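Local coordinates for peptidase S9 prolyl oligopeptidase catalytic domain-containing protein (Pyrococcus horikoshii, PDB 4HXF) that probably acts as a serine peptidase of the prolyl oligopeptidase family, an acylaminoacyl peptidase that selects its substrates by assembling into a hexamer, at residues A[30-35]-A[41-46]; A[9-14]-A[587-592]. All blocks are in the same frame, centred on the assembly; numbering follows the deposited sequence. Where two conformers were deposited one is given.

Interaction 1: A[30-35]-A[41-46]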
loop_
_atom_site.group_PDB
_atom_site.type_symbol
_atom_site.label_atom_id
_atom_site.label_comp_id
_atom_site.label_asym_id
_atom_site.label_seq_id
_atom_site.Cartn_x
_atom_site.Cartn_y
_atom_site.Cartn_z
ATOM N N VAL A 30 -35.548 3.164 0.858
ATOM C CA VAL A 30 -34.153 3.552 0.735
ATOM C C VAL A 30 -34.074 5.081 0.758
ATOM O O VAL A 30 -34.852 5.732 0.066
ATOM C CB VAL A 30 -33.424 3.068 -0.565
ATOM C CG1 VAL A 30 -32.007 3.481 -0.591
ATOM C CG2 VAL A 30 -33.624 1.524 -0.620
ATOM N N LEU A 31 -33.241 5.563 1.633
ATOM C CA LEU A 31 -32.911 7.021 1.763
ATOM C C LEU A 31 -31.538 7.212 1.092
ATOM O O LEU A 31 -30.547 6.564 1.510
ATOM C CB LEU A 31 -32.825 7.389 3.231
ATOM C CG LEU A 31 -32.192 8.751 3.546
ATOM C CD1 LEU A 31 -33.033 9.892 2.981
ATOM C CD2 LEU A 31 -32.108 8.908 5.084
ATOM N N THR A 32 -31.506 8.040 0.052
ATOM C CA THR A 32 -30.305 8.340 -0.716
ATOM C C THR A 32 -29.901 9.781 -0.567
ATOM O O THR A 32 -30.762 10.632 -0.630
ATOM C CB THR A 32 -30.449 8.004 -2.210
ATOM O OG1 THR A 32 -30.792 6.575 -2.293
ATOM C CG2 THR A 32 -29.179 8.353 -3.058
ATOM N N LYS A 33 -28.603 9.993 -0.372
ATOM C CA LYS A 33 -27.994 11.285 -0.316
ATOM C C LYS A 33 -26.899 11.419 -1.339
ATOM O O LYS A 33 -26.122 10.479 -1.456
ATOM C CB LYS A 33 -27.416 11.538 1.059
ATOM C CG LYS A 33 -28.529 11.642 2.125
ATOM C CD LYS A 33 -29.550 12.806 1.997
ATOM C CE LYS A 33 -28.988 14.169 1.892
ATOM N NZ LYS A 33 -28.283 14.507 3.048
ATOM N N ALA A 34 -26.823 12.548 -2.031
ATOM C CA ALA A 34 -25.695 12.868 -2.901
ATOM C C ALA A 34 -24.665 13.587 -2.060
ATOM O O ALA A 34 -24.874 14.771 -1.638
ATOM C CB ALA A 34 -26.224 13.759 -4.030
ATOM N N ASN A 35 -23.509 12.920 -1.854
ATOM C CA ASN A 35 -22.431 13.488 -1.045
ATOM C C ASN A 35 -21.404 14.125 -1.978
ATOM O O ASN A 35 -20.703 13.422 -2.722
ATOM C CB ASN A 35 -21.825 12.444 -0.192
ATOM C CG ASN A 35 -20.695 12.974 0.686
ATOM O OD1 ASN A 35 -20.007 13.939 0.347
ATOM N ND2 ASN A 35 -20.548 12.355 1.879
ATOM N N TYR A 41 -23.075 8.620 -4.020
ATOM C CA TYR A 41 -24.398 8.469 -3.484
ATOM C C TYR A 41 -24.317 7.542 -2.252
ATOM O O TYR A 41 -23.611 6.527 -2.291
ATOM C CB TYR A 41 -25.339 7.895 -4.473
ATOM C CG TYR A 41 -25.633 8.914 -5.579
ATOM C CD1 TYR A 41 -24.977 8.835 -6.786
ATOM C CD2 TYR A 41 -26.496 9.942 -5.341
ATOM C CE1 TYR A 41 -25.236 9.784 -7.783
ATOM C CE2 TYR A 41 -26.793 10.868 -6.306
ATOM C CZ TYR A 41 -26.104 10.797 -7.524
ATOM O OH TYR A 41 -26.408 11.671 -8.570
ATOM N N GLU A 42 -24.967 7.912 -1.196
ATOM C CA GLU A 42 -25.058 7.097 0.035
ATOM C C GLU A 42 -26.454 6.600 0.136
ATOM O O GLU A 42 -27.417 7.336 -0.094
ATOM C CB GLU A 42 -24.734 7.996 1.218
ATOM C CG GLU A 42 -23.331 8.555 1.226
ATOM C CD GLU A 42 -23.058 9.593 2.308
ATOM O OE1 GLU A 42 -24.022 10.089 2.871
ATOM O OE2 GLU A 42 -21.882 10.004 2.485
ATOM N N ASN A 43 -26.602 5.292 0.440
ATOM C CA ASN A 43 -27.842 4.625 0.536
ATOM C C ASN A 43 -28.000 4.001 1.946
ATOM O O ASN A 43 -27.066 3.381 2.458
ATOM C CB ASN A 43 -28.030 3.478 -0.456
ATOM C CG ASN A 43 -27.923 3.921 -1.873
ATOM O OD1 ASN A 43 -27.035 3.433 -2.617
ATOM N ND2 ASN A 43 -28.745 4.756 -2.250
ATOM N N THR A 44 -29.142 4.289 2.543
ATOM C CA THR A 44 -29.587 3.766 3.859
ATOM C C THR A 44 -30.948 3.214 3.781
ATOM O O THR A 44 -31.873 3.879 3.313
ATOM C CB THR A 44 -29.520 4.877 4.957
ATOM O OG1 THR A 44 -28.221 5.523 4.951
ATOM C CG2 THR A 44 -29.797 4.308 6.413
ATOM N N ILE A 45 -31.115 1.963 4.207
ATOM C CA ILE A 45 -32.472 1.444 4.306
ATOM C C ILE A 45 -33.069 1.883 5.621
ATOM O O ILE A 45 -32.435 1.768 6.701
ATOM C CB ILE A 45 -32.484 -0.126 4.186
ATOM C CG1 ILE A 45 -32.048 -0.565 2.801
ATOM C CG2 ILE A 45 -33.830 -0.684 4.579
ATOM C CD1 ILE A 45 -31.673 -2.088 2.727
ATOM N N VAL A 46 -34.300 2.378 5.577
ATOM C CA VAL A 46 -35.036 2.791 6.760
ATOM C C VAL A 46 -36.211 1.859 6.902
ATOM O O VAL A 46 -36.910 1.562 5.923
ATOM C CB VAL A 46 -35.514 4.269 6.639
ATOM C CG1 VAL A 46 -36.263 4.684 7.946
ATOM C CG2 VAL A 46 -34.298 5.163 6.308
HETATM O O HOH W 1 -28.029 7.511 2.923
#
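Glu42 and Lys33 form a hydrogen-bonded pair in the beta hairpin of strands 26-35 and 40-49, as do Leu31 and Thr44; each pair is joined by two N-H...O=C bonds. The hairpin illustrates how side chains extend the pairing that the backbone begins. The CB of Glu42 starts 3.9 Å from the carbonyl O of Lys33. With CG anti to its own carbonyl carbon (chi1 -63°) and the chain extended beyond, the carboxylate is carried out over the face of the sheet that Lys33 shares. There CD comes within 4.0 Å of Asn35 CB, and OE1 lies 4.1 Å from Lys33 CB. The other oxygen, OE2, accepts a nearly straight hydrogen bond from Asn35 ND2 (2.8 Å, 169°). The donor stands 41° out of the carboxylate plane, while OE2 lies close to the amide plane of Asn35. Lys33 itself curls away, its NZ engaged by Glu163 of the second subunit. Glu42 binds magnesium in a structure of this protein; here its side chain lies about 4 Å from a magnesium ion, too far for direct coordination.

On the other face, Asn43 ND2 reaches Thr32 OG1 in a weak hydrogen bond of 2.7 Å, and Ala34 CB packs 3.7 Å from Tyr41 CE2. A water donates to both Leu31 O and Thr44 OG1, the latter also hydrogen-bonded to Glu59. The two strands are the inner pair of a four-stranded antiparallel sheet in the beta-propeller, between strands 16-23 and 54-59; Val30 and Ile45 rest on Pro64 of strand 62-66, and Tyr41 on Pro586 of helix 586-605.

Interaction 2: A[9-14]-A[587-592]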
loop_
_atom_site.group_PDB
_atom_site.type_symbol
_atom_site.label_atom_id
_atom_site.label_comp_id
_atom_site.label_asym_id
_atom_site.label_seq_id
_atom_site.Cartn_x
_atom_site.Cartn_y
_atom_site.Cartn_z
ATOM N N LYS A 9 -25.587 23.452 -6.448
ATOM C CA LYS A 9 -25.347 22.450 -5.383
ATOM C C LYS A 9 -26.601 22.140 -4.610
ATOM O O LYS A 9 -26.574 21.263 -3.795
ATOM C CB LYS A 9 -24.287 22.965 -4.391
ATOM C CG LYS A 9 -22.967 23.298 -5.027
ATOM C CD LYS A 9 -21.959 23.662 -3.966
ATOM C CE LYS A 9 -20.635 23.789 -4.698
ATOM N NZ LYS A 9 -19.650 24.613 -3.904
ATOM N N THR A 10 -27.666 22.896 -4.810
ATOM C CA THR A 10 -28.831 22.706 -3.930
ATOM C C THR A 10 -29.403 21.243 -3.939
ATOM O O THR A 10 -29.893 20.784 -2.887
ATOM C CB THR A 10 -29.980 23.668 -4.255
ATOM O OG1 THR A 10 -29.417 24.959 -4.482
ATOM C CG2 THR A 10 -31.015 23.711 -3.162
ATOM N N PHE A 11 -29.225 20.557 -5.059
ATOM C CA PHE A 11 -29.806 19.187 -5.242
ATOM C C PHE A 11 -29.159 18.253 -4.207
ATOM O O PHE A 11 -29.754 17.248 -3.834
ATOM C CB PHE A 11 -29.606 18.673 -6.639
ATOM C CG PHE A 11 -28.240 18.264 -6.923
ATOM C CD1 PHE A 11 -27.288 19.209 -7.339
ATOM C CD2 PHE A 11 -27.873 16.914 -6.868
ATOM C CE1 PHE A 11 -25.979 18.847 -7.583
ATOM C CE2 PHE A 11 -26.549 16.543 -7.144
ATOM C CZ PHE A 11 -25.604 17.495 -7.534
ATOM N N THR A 12 -28.010 18.614 -3.688
ATOM C CA THR A 12 -27.347 17.769 -2.713
ATOM C C THR A 12 -27.953 17.833 -1.345
ATOM O O THR A 12 -27.597 17.060 -0.515
ATOM C CB THR A 12 -25.837 18.023 -2.616
ATOM O OG1 THR A 12 -25.545 19.272 -1.996
ATOM C CG2 THR A 12 -25.134 17.874 -4.043
ATOM N N LYS A 13 -28.768 18.840 -1.078
ATOM C CA LYS A 13 -29.320 19.096 0.259
ATOM C C LYS A 13 -30.599 18.251 0.403
ATOM O O LYS A 13 -31.151 18.186 1.513
ATOM C CB LYS A 13 -29.584 20.584 0.430
ATOM C CG LYS A 13 -28.254 21.353 0.373
ATOM C CD LYS A 13 -28.346 22.844 0.705
ATOM N N PHE A 14 -31.145 17.661 -0.662
ATOM C CA PHE A 14 -32.402 16.915 -0.537
ATOM C C PHE A 14 -32.204 15.456 -0.158
ATOM O O PHE A 14 -31.253 14.788 -0.578
ATOM C CB PHE A 14 -33.286 16.983 -1.798
ATOM C CG PHE A 14 -33.440 18.379 -2.346
ATOM C CD1 PHE A 14 -33.527 18.619 -3.693
ATOM C CD2 PHE A 14 -33.597 19.467 -1.499
ATOM C CE1 PHE A 14 -33.661 19.935 -4.232
ATOM C CE2 PHE A 14 -33.700 20.786 -2.041
ATOM C CZ PHE A 14 -33.751 21.002 -3.414
ATOM N N ARG A 587 -20.628 15.330 -8.301
ATOM C CA ARG A 587 -19.784 16.425 -8.825
ATOM C C ARG A 587 -20.000 16.683 -10.304
ATOM O O ARG A 587 -20.058 17.849 -10.807
ATOM C CB ARG A 587 -18.281 16.108 -8.557
ATOM C CG ARG A 587 -17.290 17.242 -8.848
ATOM C CD ARG A 587 -15.827 16.794 -8.645
ATOM N NE ARG A 587 -15.492 15.729 -9.605
ATOM C CZ ARG A 587 -14.907 14.559 -9.338
ATOM N NH1 ARG A 587 -14.497 14.213 -8.098
ATOM N NH2 ARG A 587 -14.733 13.672 -10.299
ATOM N N HIS A 588 -20.137 15.614 -11.062
ATOM C CA HIS A 588 -20.569 15.700 -12.457
ATOM C C HIS A 588 -21.883 16.493 -12.634
ATOM O O HIS A 588 -22.006 17.426 -13.421
ATOM C CB HIS A 588 -20.683 14.250 -12.962
ATOM C CG HIS A 588 -21.437 14.046 -14.258
ATOM N ND1 HIS A 588 -20.998 13.144 -15.209
ATOM C CD2 HIS A 588 -22.618 14.546 -14.732
ATOM C CE1 HIS A 588 -21.927 13.040 -16.171
ATOM N NE2 HIS A 588 -22.901 13.903 -15.936
ATOM N N ARG A 589 -22.895 16.143 -11.813
ATOM C CA ARG A 589 -24.148 16.811 -11.928
ATOM C C ARG A 589 -24.111 18.263 -11.533
ATOM O O ARG A 589 -24.731 19.084 -12.176
ATOM C CB ARG A 589 -25.150 16.063 -11.024
ATOM C CG ARG A 589 -25.616 14.743 -11.628
ATOM C CD ARG A 589 -26.515 14.010 -10.650
ATOM N NE ARG A 589 -27.740 14.719 -10.609
ATOM C CZ ARG A 589 -28.635 14.657 -9.588
ATOM N NH1 ARG A 589 -28.426 13.815 -8.595
ATOM N NH2 ARG A 589 -29.760 15.416 -9.605
ATOM N N MET A 590 -23.360 18.591 -10.497
ATOM C CA MET A 590 -23.146 19.988 -10.062
ATOM C C MET A 590 -22.574 20.842 -11.224
ATOM O O MET A 590 -23.026 21.956 -11.498
ATOM C CB MET A 590 -22.241 19.950 -8.881
ATOM C CG MET A 590 -21.936 21.305 -8.327
ATOM S SD MET A 590 -20.515 22.081 -9.073
ATOM C CE MET A 590 -19.213 20.852 -8.828
ATOM N N LYS A 591 -21.583 20.262 -11.922
ATOM C CA LYS A 591 -20.875 20.976 -13.024
ATOM C C LYS A 591 -21.828 21.132 -14.184
ATOM O O LYS A 591 -21.882 22.242 -14.784
ATOM C CB LYS A 591 -19.611 20.273 -13.507
ATOM C CG LYS A 591 -18.480 20.355 -12.436
ATOM C CD LYS A 591 -17.260 19.562 -12.866
ATOM C CE LYS A 591 -16.205 19.786 -11.817
ATOM N NZ LYS A 591 -14.999 18.951 -12.050
ATOM N N ARG A 592 -22.662 20.141 -14.467
ATOM C CA ARG A 592 -23.680 20.318 -15.497
ATOM C C ARG A 592 -24.656 21.401 -15.139
ATOM O O ARG A 592 -24.990 22.250 -15.989
ATOM C CB ARG A 592 -24.437 19.004 -15.795
ATOM C CG ARG A 592 -25.565 19.218 -16.778
ATOM C CD ARG A 592 -26.382 18.007 -17.066
ATOM N NE ARG A 592 -27.688 18.408 -17.639
ATOM C CZ ARG A 592 -28.727 18.882 -16.959
ATOM N NH1 ARG A 592 -29.822 19.274 -17.602
ATOM N NH2 ARG A 592 -28.732 18.924 -15.636
#
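Phe11 leans its ring against Arg589 and Met590, CD2 and CE2 toward the guanidinium and CE1 and CZ toward the helix backbone, an example of one aromatic ring meeting both the backbone and a cationic side chain of the same helix. Its CG sits between the backbone N and the carbonyl carbon (chi1 74°), which directs the ring toward the helix. The ring and guanidinium planes are 47° apart, so the two groups are tilted rather than stacked. Phe11 CD2 lies 3.3 Å above the guanidinium plane of Arg589, offset from its centre, and 3.6 Å from NH1. At the far end of the ring, CZ meets Arg589 CB at 3.8 Å. Thr12 CG2 lies over one face, toward the rim. The aliphatic parts of Lys9 and Met590 run alongside each other.

The 3-10 segment 10-12, just ahead of propeller strand 16-23, is thus packed on helix 586-605 of the hydrolase part, 573 residues away. Each guanidinium nitrogen of Arg589 has a polar partner outside the two segments, among them Tyr593 OH for NH2 and Ser581 O for NE, which would fix its rotation. Apolar contacts and the tilted guanidinium-ring approach make up the contact, without a hydrogen bond between the segments; the positive charge may add some attraction.

Overall arrangement
Along the chain the order is 9-14, 30-35, 41-46, 587-592, so the propeller hairpin of interaction 1 is nested inside the long loop closed by interaction 2. Their centres lie 15 Å apart on the same side of the chain's centre, and they meet directly. Arg589 NH1 and Tyr41 OH lie 2.9 Å apart in a probable hydrogen bond, and the same hydroxyl is bonded to Gly584 O; Lys33 CE packs 3.4 Å from Phe14 O. The first propeller sheet, the N-terminal segment and the late helix 586-605 of the hydrolase part thus meet at one junction between propeller and hydrolase domain. Both contacts also touch the second subunit, placing this junction beside an interface of the hexamer.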